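Local coordinates for specific mitochondrial acyl carrier protein (PDB 3CE7) that probably carries acyl chains during mitochondrial fatty acid and lipid synthesis in Toxoplasma, at residues K37-P40 and S41-L44; R53-C57 and L58-E62; T85-E88 and I89-V93. All coordinates share one frame; numbering follows the deposited sequence. Where two conformers were deposited one is given.

Contact 1: residues K37-P40 and S41-L44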
ATOM      1  N   LYS A  37      12.770   7.478  -2.465  1.00 22.47           N
ATOM      2  CA  LYS A  37      12.909   6.422  -1.471  1.00 21.73           C
ATOM      3  C   LYS A  37      11.641   6.242  -0.648  1.00 20.40           C
ATOM      4  O   LYS A  37      11.089   7.210  -0.118  1.00 20.72           O
ATOM      5  CB  LYS A  37      14.111   6.704  -0.561  1.00 21.79           C
ATOM      6  CG  LYS A  37      15.454   6.489  -1.280  1.00 22.52           C
ATOM      7  CD  LYS A  37      16.655   6.988  -0.466  1.00 23.77           C
ATOM      8  CE  LYS A  37      16.763   8.499  -0.484  1.00 27.29           C
ATOM      9  NZ  LYS A  37      17.949   8.996   0.298  1.00 29.09           N
ATOM     10  N   VAL A  38      11.190   4.996  -0.536  1.00 19.04           N
ATOM     11  CA  VAL A  38      10.009   4.698   0.265  1.00 17.91           C
ATOM     12  C   VAL A  38      10.295   3.529   1.211  1.00 17.99           C
ATOM     13  O   VAL A  38      10.888   2.530   0.808  1.00 18.20           O
ATOM     14  CB  VAL A  38       8.771   4.401  -0.638  1.00 18.21           C
ATOM     15  CG1 VAL A  38       9.033   3.212  -1.568  1.00 18.02           C
ATOM     16  CG2 VAL A  38       7.524   4.169   0.204  1.00 18.09           C
ATOM     17  N   THR A  39       9.898   3.688   2.472  1.00 17.42           N
ATOM     18  CA  THR A  39       9.982   2.616   3.461  1.00 17.75           C
ATOM     19  C   THR A  39       8.582   2.338   4.011  1.00 17.24           C
ATOM     20  O   THR A  39       7.648   3.119   3.766  1.00 17.76           O
ATOM     21  CB  THR A  39      10.880   3.000   4.645  1.00 17.91           C
ATOM     22  OG1 THR A  39      10.190   3.956   5.458  1.00 18.19           O
ATOM     23  CG2 THR A  39      12.217   3.563   4.162  1.00 18.81           C
ATOM     24  N   PRO A  40       8.413   1.233   4.767  1.00 17.46           N
ATOM     25  CA  PRO A  40       7.059   0.967   5.274  1.00 17.47           C
ATOM     26  C   PRO A  40       6.509   2.063   6.201  1.00 17.83           C
ATOM     27  O   PRO A  40       5.293   2.209   6.321  1.00 18.29           O
ATOM     28  CB  PRO A  40       7.217  -0.355   6.029  1.00 17.55           C
ATOM     29  CG  PRO A  40       8.449  -0.985   5.435  1.00 17.63           C
ATOM     30  CD  PRO A  40       9.360   0.172   5.156  1.00 17.83           C
ATOM     31  N   SER A  41       7.384   2.834   6.840  1.00 18.52           N
ATOM     32  CA  SER A  41       6.915   3.880   7.749  1.00 19.53           C
ATOM     33  C   SER A  41       6.826   5.273   7.109  1.00 19.47           C
ATOM     34  O   SER A  41       6.380   6.230   7.757  1.00 19.45           O
ATOM     35  CB  SER A  41       7.785   3.928   9.006  1.00 20.62           C
ATOM     36  OG  SER A  41       9.110   4.257   8.653  1.00 23.62           O
ATOM     37  N   SER A  42       7.234   5.382   5.843  1.00 19.12           N
ATOM     38  CA  SER A  42       7.160   6.663   5.124  1.00 19.22           C
ATOM     39  C   SER A  42       5.713   7.155   5.064  1.00 19.48           C
ATOM     40  O   SER A  42       4.802   6.375   4.813  1.00 19.03           O
ATOM     41  CB  SER A  42       7.702   6.536   3.691  1.00 19.00           C
ATOM     42  OG  SER A  42       9.058   6.136   3.649  1.00 19.32           O
ATOM     43  N   LYS A  43       5.496   8.445   5.313  1.00 19.65           N
ATOM     44  CA  LYS A  43       4.179   9.027   5.074  1.00 20.37           C
ATOM     45  C   LYS A  43       3.970   9.148   3.564  1.00 19.86           C
ATOM     46  O   LYS A  43       4.728   9.838   2.879  1.00 20.26           O
ATOM     47  CB  LYS A  43       4.056  10.390   5.767  1.00 20.82           C
ATOM     48  CG  LYS A  43       3.967  10.283   7.299  1.00 24.49           C
ATOM     49  CD  LYS A  43       2.547   9.975   7.757  1.00 29.85           C
ATOM     50  CE  LYS A  43       2.482   9.685   9.254  1.00 33.27           C
ATOM     51  NZ  LYS A  43       2.817   8.265   9.574  1.00 35.83           N
ATOM     52  N   LEU A  44       2.967   8.443   3.043  1.00 20.27           N
ATOM     53  CA  LEU A  44       2.729   8.413   1.598  1.00 20.79           C
ATOM     54  C   LEU A  44       2.663   9.813   0.999  1.00 22.13           C
ATOM     55  O   LEU A  44       3.246  10.057  -0.060  1.00 20.86           O
ATOM     56  CB  LEU A  44       1.441   7.656   1.274  1.00 21.01           C
ATOM     57  CG  LEU A  44       1.439   6.154   1.562  1.00 20.01           C
ATOM     58  CD1 LEU A  44       0.025   5.607   1.454  1.00 20.95           C
ATOM     59  CD2 LEU A  44       2.378   5.420   0.627  1.00 21.08           C
TER
HETATM   60  O   HOH W   1       4.933   4.058   3.498  1.00 17.28           O
HETATM   61  O   HOH W   2      11.323   5.747   6.905  1.00 41.45           O
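Ser-42 turns its hydroxyl back across a type I beta turn, Thr-39 to Ser-42, to meet the backbone where the turn begins. With OG beside its own backbone N and anti to its carbonyl carbon (chi1 -60°), it accepts the amide of Thr-39 in a nearly straight bond, Thr-39 N to Ser-42 OG 2.8 Å. The chain answers in the other direction: Ser-42 N donates to Thr-39 O at 3.1 Å, arriving well above the carbonyl plane. Thr-39 leans its own hydroxyl inward over the turn, and OG1 takes a weak bond from Ser-41 N at 3.3 Å, an ST turn. OG1 of Thr-39 and OG of Ser-41 are also bridged by one water, 2.6 Å from the first and 3.2 Å from the second. A second water sits within hydrogen-bonding distance of Thr-39 O and Ser-42 O. The turn is therefore held by hydroxyls, amides and water, with little apolar packing inside it. Pro-40, at its second position, accepts Gln-87 N through its carbonyl and rests its ring on Gln-87 and on Thr-21 of helix 17-29, while Val-38 packs on Cys-28 and Gln-29 of that helix and on Leu-86 of helix 86-98.

Contact 2: residues R53-C57 and L58-E62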
ATOM      1  N   ARG A  53       4.698  15.367  -8.656  1.00 32.86           N
ATOM      2  CA  ARG A  53       3.860  15.998  -7.648  1.00 31.42           C
ATOM      3  C   ARG A  53       3.885  15.064  -6.442  1.00 29.86           C
ATOM      4  O   ARG A  53       4.280  13.900  -6.568  1.00 29.91           O
ATOM      5  CB  ARG A  53       2.422  16.185  -8.157  1.00 31.53           C
ATOM      6  CG  ARG A  53       1.661  14.888  -8.426  1.00 32.60           C
ATOM      7  CD  ARG A  53       0.322  15.149  -9.102  0.50 32.43           C
ATOM      8  NE  ARG A  53      -0.720  15.539  -8.151  0.50 34.38           N
ATOM      9  CZ  ARG A  53      -1.874  16.111  -8.490  0.50 35.21           C
ATOM     10  NH1 ARG A  53      -2.761  16.427  -7.553  0.50 35.73           N
ATOM     11  NH2 ARG A  53      -2.146  16.374  -9.764  0.50 35.16           N
ATOM     12  N   LEU A  54       3.472  15.561  -5.284  1.00 28.25           N
ATOM     13  CA  LEU A  54       3.377  14.706  -4.108  1.00 26.52           C
ATOM     14  C   LEU A  54       2.169  13.772  -4.198  1.00 25.09           C
ATOM     15  O   LEU A  54       1.111  14.137  -4.719  1.00 24.44           O
ATOM     16  CB  LEU A  54       3.338  15.532  -2.819  1.00 27.58           C
ATOM     17  CG  LEU A  54       4.580  16.394  -2.543  1.00 27.92           C
ATOM     18  CD1 LEU A  54       4.421  17.147  -1.238  1.00 29.33           C
ATOM     19  CD2 LEU A  54       5.864  15.570  -2.523  1.00 29.70           C
ATOM     20  N   TRP A  55       2.358  12.559  -3.696  1.00 23.26           N
ATOM     21  CA  TRP A  55       1.304  11.560  -3.574  1.00 22.18           C
ATOM     22  C   TRP A  55       0.060  12.168  -2.931  1.00 21.77           C
ATOM     23  O   TRP A  55       0.161  12.875  -1.924  1.00 22.22           O
ATOM     24  CB  TRP A  55       1.841  10.447  -2.681  1.00 21.49           C
ATOM     25  CG  TRP A  55       0.951   9.255  -2.467  1.00 20.93           C
ATOM     26  CD1 TRP A  55      -0.215   9.198  -1.752  1.00 21.06           C
ATOM     27  CD2 TRP A  55       1.199   7.934  -2.946  1.00 21.09           C
ATOM     28  NE1 TRP A  55      -0.723   7.907  -1.773  1.00 19.91           N
ATOM     29  CE2 TRP A  55       0.134   7.112  -2.490  1.00 21.15           C
ATOM     30  CE3 TRP A  55       2.224   7.358  -3.711  1.00 20.30           C
ATOM     31  CZ2 TRP A  55       0.055   5.743  -2.795  1.00 19.83           C
ATOM     32  CZ3 TRP A  55       2.145   5.990  -4.019  1.00 20.89           C
ATOM     33  CH2 TRP A  55       1.064   5.202  -3.554  1.00 20.49           C
ATOM     34  N   ASP A  56      -1.112  11.902  -3.504  1.00 21.17           N
ATOM     35  CA  ASP A  56      -2.354  12.457  -2.967  1.00 21.69           C
ATOM     36  C   ASP A  56      -3.462  11.401  -2.841  1.00 21.13           C
ATOM     37  O   ASP A  56      -3.197  10.204  -3.010  1.00 20.48           O
ATOM     38  CB  ASP A  56      -2.810  13.669  -3.804  1.00 22.34           C
ATOM     39  CG  ASP A  56      -3.111  13.316  -5.255  1.00 25.17           C
ATOM     40  OD1 ASP A  56      -3.205  12.117  -5.587  1.00 24.16           O
ATOM     41  OD2 ASP A  56      -3.272  14.257  -6.075  1.00 28.84           O
ATOM     42  N   CYS A  57      -4.682  11.856  -2.551  1.00 21.51           N
ATOM     43  CA  CYS A  57      -5.827  10.963  -2.347  0.50 21.46           C
ATOM     44  C   CYS A  57      -6.040  10.035  -3.534  1.00 20.89           C
ATOM     45  O   CYS A  57      -6.314   8.850  -3.351  1.00 20.89           O
ATOM     46  CB  CYS A  57      -7.104  11.754  -2.062  0.50 21.84           C
ATOM     47  SG  CYS A  57      -7.070  12.615  -0.486  0.50 25.17           S
ATOM     48  N   LEU A  58      -5.906  10.568  -4.750  1.00 19.86           N
ATOM     49  CA  LEU A  58      -6.029   9.722  -5.945  1.00 19.06           C
ATOM     50  C   LEU A  58      -5.043   8.562  -5.939  1.00 18.82           C
ATOM     51  O   LEU A  58      -5.407   7.428  -6.276  1.00 18.45           O
ATOM     52  CB  LEU A  58      -5.842  10.537  -7.232  1.00 19.37           C
ATOM     53  CG  LEU A  58      -5.923   9.737  -8.542  1.00 18.07           C
ATOM     54  CD1 LEU A  58      -7.294   9.078  -8.734  1.00 19.41           C
ATOM     55  CD2 LEU A  58      -5.606  10.656  -9.708  1.00 19.16           C
ATOM     56  N   ASP A  59      -3.783   8.839  -5.603  1.00 18.36           N
ATOM     57  CA  ASP A  59      -2.778   7.783  -5.586  1.00 18.34           C
ATOM     58  C   ASP A  59      -3.165   6.696  -4.586  1.00 18.46           C
ATOM     59  O   ASP A  59      -3.048   5.511  -4.870  1.00 18.85           O
ATOM     60  CB  ASP A  59      -1.407   8.359  -5.262  1.00 18.23           C
ATOM     61  CG  ASP A  59      -0.917   9.318  -6.336  1.00 19.94           C
ATOM     62  OD1 ASP A  59      -0.714   8.883  -7.496  1.00 23.82           O
ATOM     63  OD2 ASP A  59      -0.728  10.499  -6.006  1.00 21.68           O
ATOM     64  N   THR A  60      -3.656   7.105  -3.424  1.00 18.44           N
ATOM     65  CA  THR A  60      -4.091   6.115  -2.436  1.00 18.85           C
ATOM     66  C   THR A  60      -5.235   5.245  -2.962  1.00 18.37           C
ATOM     67  O   THR A  60      -5.179   4.015  -2.861  1.00 18.85           O
ATOM     68  CB  THR A  60      -4.446   6.779  -1.115  1.00 18.57           C
ATOM     69  OG1 THR A  60      -3.265   7.417  -0.619  1.00 18.70           O
ATOM     70  CG2 THR A  60      -4.943   5.737  -0.096  1.00 19.54           C
ATOM     71  N   VAL A  61      -6.246   5.881  -3.551  1.00 18.49           N
ATOM     72  CA  VAL A  61      -7.373   5.156  -4.146  1.00 18.58           C
ATOM     73  C   VAL A  61      -6.872   4.127  -5.179  1.00 18.53           C
ATOM     74  O   VAL A  61      -7.268   2.958  -5.149  1.00 18.70           O
ATOM     75  CB  VAL A  61      -8.392   6.131  -4.794  1.00 18.98           C
ATOM     76  CG1 VAL A  61      -9.474   5.374  -5.566  1.00 20.35           C
ATOM     77  CG2 VAL A  61      -9.029   7.052  -3.733  1.00 20.57           C
ATOM     78  N   GLU A  62      -5.997   4.565  -6.082  1.00 18.04           N
ATOM     79  CA  GLU A  62      -5.428   3.687  -7.113  1.00 18.13           C
ATOM     80  C   GLU A  62      -4.599   2.549  -6.524  1.00 18.16           C
ATOM     81  O   GLU A  62      -4.688   1.388  -6.959  1.00 18.78           O
ATOM     82  CB  GLU A  62      -4.581   4.510  -8.076  1.00 18.20           C
ATOM     83  CG  GLU A  62      -5.406   5.459  -8.928  1.00 19.19           C
ATOM     84  CD  GLU A  62      -4.568   6.424  -9.737  1.00 21.21           C
ATOM     85  OE1 GLU A  62      -3.384   6.655  -9.386  1.00 22.58           O
ATOM     86  OE2 GLU A  62      -5.115   6.980 -10.715  1.00 19.45           O
TER
HETATM   87  O   HOH W   3      -0.252  12.970  -6.740  1.00 39.55           O
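A capping box at the N-terminus of helix 57-71, with a tryptophan laid against the first turn, joins Trp-55 and Asp-56 to Asp-59 and Thr-60. The two aspartates exchange bonds. Asp-56 N donates a hydrogen bond to Asp-59 OD2 at 2.9 Å, on the lone pair facing away from the other oxygen, and Asp-59 N returns a weak bond to Asp-56 OD1 at 3.3 Å. CG of Asp-56 lies between backbone N and carbonyl carbon (chi1 62°), which carries OD1 forward over the first turn. The indole of Trp-55 spreads under Asp-59, whose CB stands 3.4 Å from the centroid of the five-membered ring, a CH-pi contact over the face. At the ring edge the pyrrole N-H points in plane at Thr-60, Trp-55 NE1 to Thr-60 OG1 2.8 Å, nearly straight, which fixes the rotation of the indole. Phe-31 and Leu-44 also pack on this ring. The sequence Asp-Cys-Leu-Asp starting at Asp-56 probably corresponds in position to the Asp-Ser-Leu motif of acyl carrier proteins, with Cys-57 where the serine that bears phosphopantetheine normally stands. The capping oxygens bring like charges together, Asp-56 OD1 and Asp-59 OD2 being 3.0 Å apart. Amide donors, a water donating to Asp-59 OD2, and the salt bridge from Arg-53 NH1 to Asp-56 OD2 at 2.7 Å probably offset that repulsion, as may the helix dipole.

Contact 3: residues T85-E88 and I89-V93; sequences TLQE and IADFV
Gln-87 NE2 is held by two acceptors, Asp-91 OD1 one helical turn ahead at 3.1 Å and Thr-21 OG1 of helix 17-29. The amide gets there because the chain leaves with CG anti to the backbone N (chi1 -170°) and then bends at chi2, so that it folds along the helix toward Asp-91. Amide and carboxylate planes lie 27° apart, and the N-H comes to Asp-91 OD1 from above the carboxylate plane, an oblique bond. The same pair is tied through the backbone, Asp-91 N to Gln-87 O 2.8 Å. Just before them the helix opens with a capping box: Glu-88 N donates to Thr-85 OG1 at 3.3 Å, and Glu-88 OE1 receives Thr-85 N at 3.1 Å as well as Gln-84 N, two amides on one oxygen. Ile-89 lies along this start, its CG1 3.6 Å from Thr-85 O, and Leu-86 CD2 lies 4.4 Å from Ile-89 CD1, a loose apolar contact. The apolar side of helix 86-98 faces two others in the bundle: Leu-86 reaches Ile-24 and Cys-28 of helix 17-29 and Phe-63 of helix 57-71, Ile-89 also packs on Phe-63, and Val-93 meets Val-67 and Phe-71.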
ATOM      1  N   THR A  85       0.515   5.129   5.642  1.00 17.32           N
ATOM      2  CA  THR A  85       1.789   4.455   5.347  1.00 16.99           C
ATOM      3  C   THR A  85       1.575   3.084   4.716  1.00 16.25           C
ATOM      4  O   THR A  85       0.490   2.482   4.841  1.00 16.61           O
ATOM      5  CB  THR A  85       2.646   4.223   6.619  1.00 17.15           C
ATOM      6  OG1 THR A  85       2.049   3.191   7.428  1.00 17.54           O
ATOM      7  CG2 THR A  85       2.813   5.518   7.426  1.00 18.19           C
ATOM      8  N   LEU A  86       2.609   2.585   4.042  1.00 15.66           N
ATOM      9  CA  LEU A  86       2.540   1.237   3.466  1.00 15.53           C
ATOM     10  C   LEU A  86       2.463   0.151   4.536  1.00 15.16           C
ATOM     11  O   LEU A  86       1.842  -0.884   4.312  1.00 15.74           O
ATOM     12  CB  LEU A  86       3.742   0.953   2.573  1.00 15.89           C
ATOM     13  CG  LEU A  86       3.861   1.827   1.331  1.00 15.58           C
ATOM     14  CD1 LEU A  86       5.165   1.471   0.681  1.00 15.83           C
ATOM     15  CD2 LEU A  86       2.660   1.629   0.377  1.00 15.79           C
ATOM     16  N   GLN A  87       3.094   0.372   5.692  1.00 15.54           N
ATOM     17  CA  GLN A  87       3.005  -0.624   6.750  1.00 16.33           C
ATOM     18  C   GLN A  87       1.553  -0.864   7.143  1.00 15.78           C
ATOM     19  O   GLN A  87       1.154  -2.008   7.390  1.00 16.28           O
ATOM     20  CB  GLN A  87       3.810  -0.227   7.987  1.00 16.42           C
ATOM     21  CG  GLN A  87       3.910  -1.361   8.987  1.00 20.27           C
ATOM     22  CD  GLN A  87       4.730  -2.504   8.445  1.00 24.22           C
ATOM     23  OE1 GLN A  87       5.956  -2.392   8.317  1.00 26.85           O
ATOM     24  NE2 GLN A  87       4.061  -3.605   8.087  1.00 25.63           N
ATOM     25  N   GLU A  88       0.765   0.205   7.204  1.00 16.09           N
ATOM     26  CA  GLU A  88      -0.654   0.073   7.545  1.00 15.70           C
ATOM     27  C   GLU A  88      -1.404  -0.768   6.513  1.00 15.71           C
ATOM     28  O   GLU A  88      -2.266  -1.579   6.859  1.00 15.35           O
ATOM     29  CB  GLU A  88      -1.288   1.456   7.646  1.00 16.32           C
ATOM     30  CG  GLU A  88      -0.822   2.240   8.876  1.00 16.94           C
ATOM     31  CD  GLU A  88      -1.259   3.689   8.837  1.00 19.24           C
ATOM     32  OE1 GLU A  88      -1.591   4.176   7.740  1.00 19.29           O
ATOM     33  OE2 GLU A  88      -1.258   4.354   9.900  1.00 22.81           O
ATOM     34  N   ILE A  89      -1.072  -0.556   5.239  1.00 15.80           N
ATOM     35  CA  ILE A  89      -1.726  -1.289   4.165  1.00 15.99           C
ATOM     36  C   ILE A  89      -1.364  -2.771   4.249  1.00 16.18           C
ATOM     37  O   ILE A  89      -2.258  -3.639   4.201  1.00 16.77           O
ATOM     38  CB  ILE A  89      -1.411  -0.699   2.783  1.00 15.75           C
ATOM     39  CG1 ILE A  89      -1.832   0.776   2.756  1.00 17.11           C
ATOM     40  CG2 ILE A  89      -2.171  -1.489   1.692  1.00 15.74           C
ATOM     41  CD1 ILE A  89      -1.586   1.497   1.431  1.00 16.83           C
ATOM     42  N   ALA A  90      -0.064  -3.057   4.381  1.00 15.71           N
ATOM     43  CA  ALA A  90       0.407  -4.440   4.544  1.00 15.94           C
ATOM     44  C   ALA A  90      -0.261  -5.111   5.748  1.00 16.14           C
ATOM     45  O   ALA A  90      -0.733  -6.245   5.660  1.00 16.63           O
ATOM     46  CB  ALA A  90       1.915  -4.482   4.676  1.00 16.61           C
ATOM     47  N   ASP A  91      -0.316  -4.392   6.868  1.00 16.37           N
ATOM     48  CA  ASP A  91      -0.969  -4.912   8.064  1.00 17.09           C
ATOM     49  C   ASP A  91      -2.440  -5.266   7.797  1.00 16.76           C
ATOM     50  O   ASP A  91      -2.940  -6.292   8.281  1.00 17.08           O
ATOM     51  CB  ASP A  91      -0.879  -3.905   9.212  1.00 17.43           C
ATOM     52  CG  ASP A  91       0.533  -3.760   9.789  1.00 20.23           C
ATOM     53  OD1 ASP A  91       1.448  -4.528   9.449  1.00 23.95           O
ATOM     54  OD2 ASP A  91       0.726  -2.831  10.603  1.00 24.11           O
ATOM     55  N   PHE A  92      -3.140  -4.407   7.050  1.00 15.97           N
ATOM     56  CA  PHE A  92      -4.554  -4.657   6.768  1.00 16.51           C
ATOM     57  C   PHE A  92      -4.710  -5.904   5.893  1.00 16.15           C
ATOM     58  O   PHE A  92      -5.597  -6.743   6.120  1.00 16.32           O
ATOM     59  CB  PHE A  92      -5.211  -3.457   6.092  1.00 16.74           C
ATOM     60  CG  PHE A  92      -6.689  -3.624   5.924  1.00 17.04           C
ATOM     61  CD1 PHE A  92      -7.541  -3.478   7.010  1.00 18.74           C
ATOM     62  CD2 PHE A  92      -7.232  -3.990   4.686  1.00 18.31           C
ATOM     63  CE1 PHE A  92      -8.927  -3.652   6.869  1.00 18.89           C
ATOM     64  CE2 PHE A  92      -8.612  -4.162   4.536  1.00 18.35           C
ATOM     65  CZ  PHE A  92      -9.454  -4.001   5.624  1.00 17.81           C
ATOM     66  N   VAL A  93      -3.833  -6.036   4.902  1.00 16.13           N
ATOM     67  CA  VAL A  93      -3.888  -7.197   4.010  1.00 16.38           C
ATOM     68  C   VAL A  93      -3.710  -8.475   4.827  1.00 16.66           C
ATOM     69  O   VAL A  93      -4.512  -9.413   4.716  1.00 17.01           O
ATOM     70  CB  VAL A  93      -2.824  -7.113   2.900  1.00 17.07           C
ATOM     71  CG1 VAL A  93      -2.686  -8.452   2.187  1.00 17.70           C
ATOM     72  CG2 VAL A  93      -3.186  -6.019   1.911  1.00 17.37           C
TER

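All three contacts are local, but they differ in depth. Contact 1 lies at the surface in the long loop after helix 17-29, whereas contacts 2 and 3 are partly buried starts of helices, contact 3 nearest the centre of the chain. Both helix starts use a capping box, an Asp-Asp pair in contact 2 and a Thr-Glu pair in contact 3; contact 1 is a type I turn held by serine and threonine hydroxyls and by water. Contact 1 touches both others, contact 3 through the backbone and contact 2 through a leucine on the indole. Contacts 2 and 3 stay about 6 Å apart at their nearest atoms.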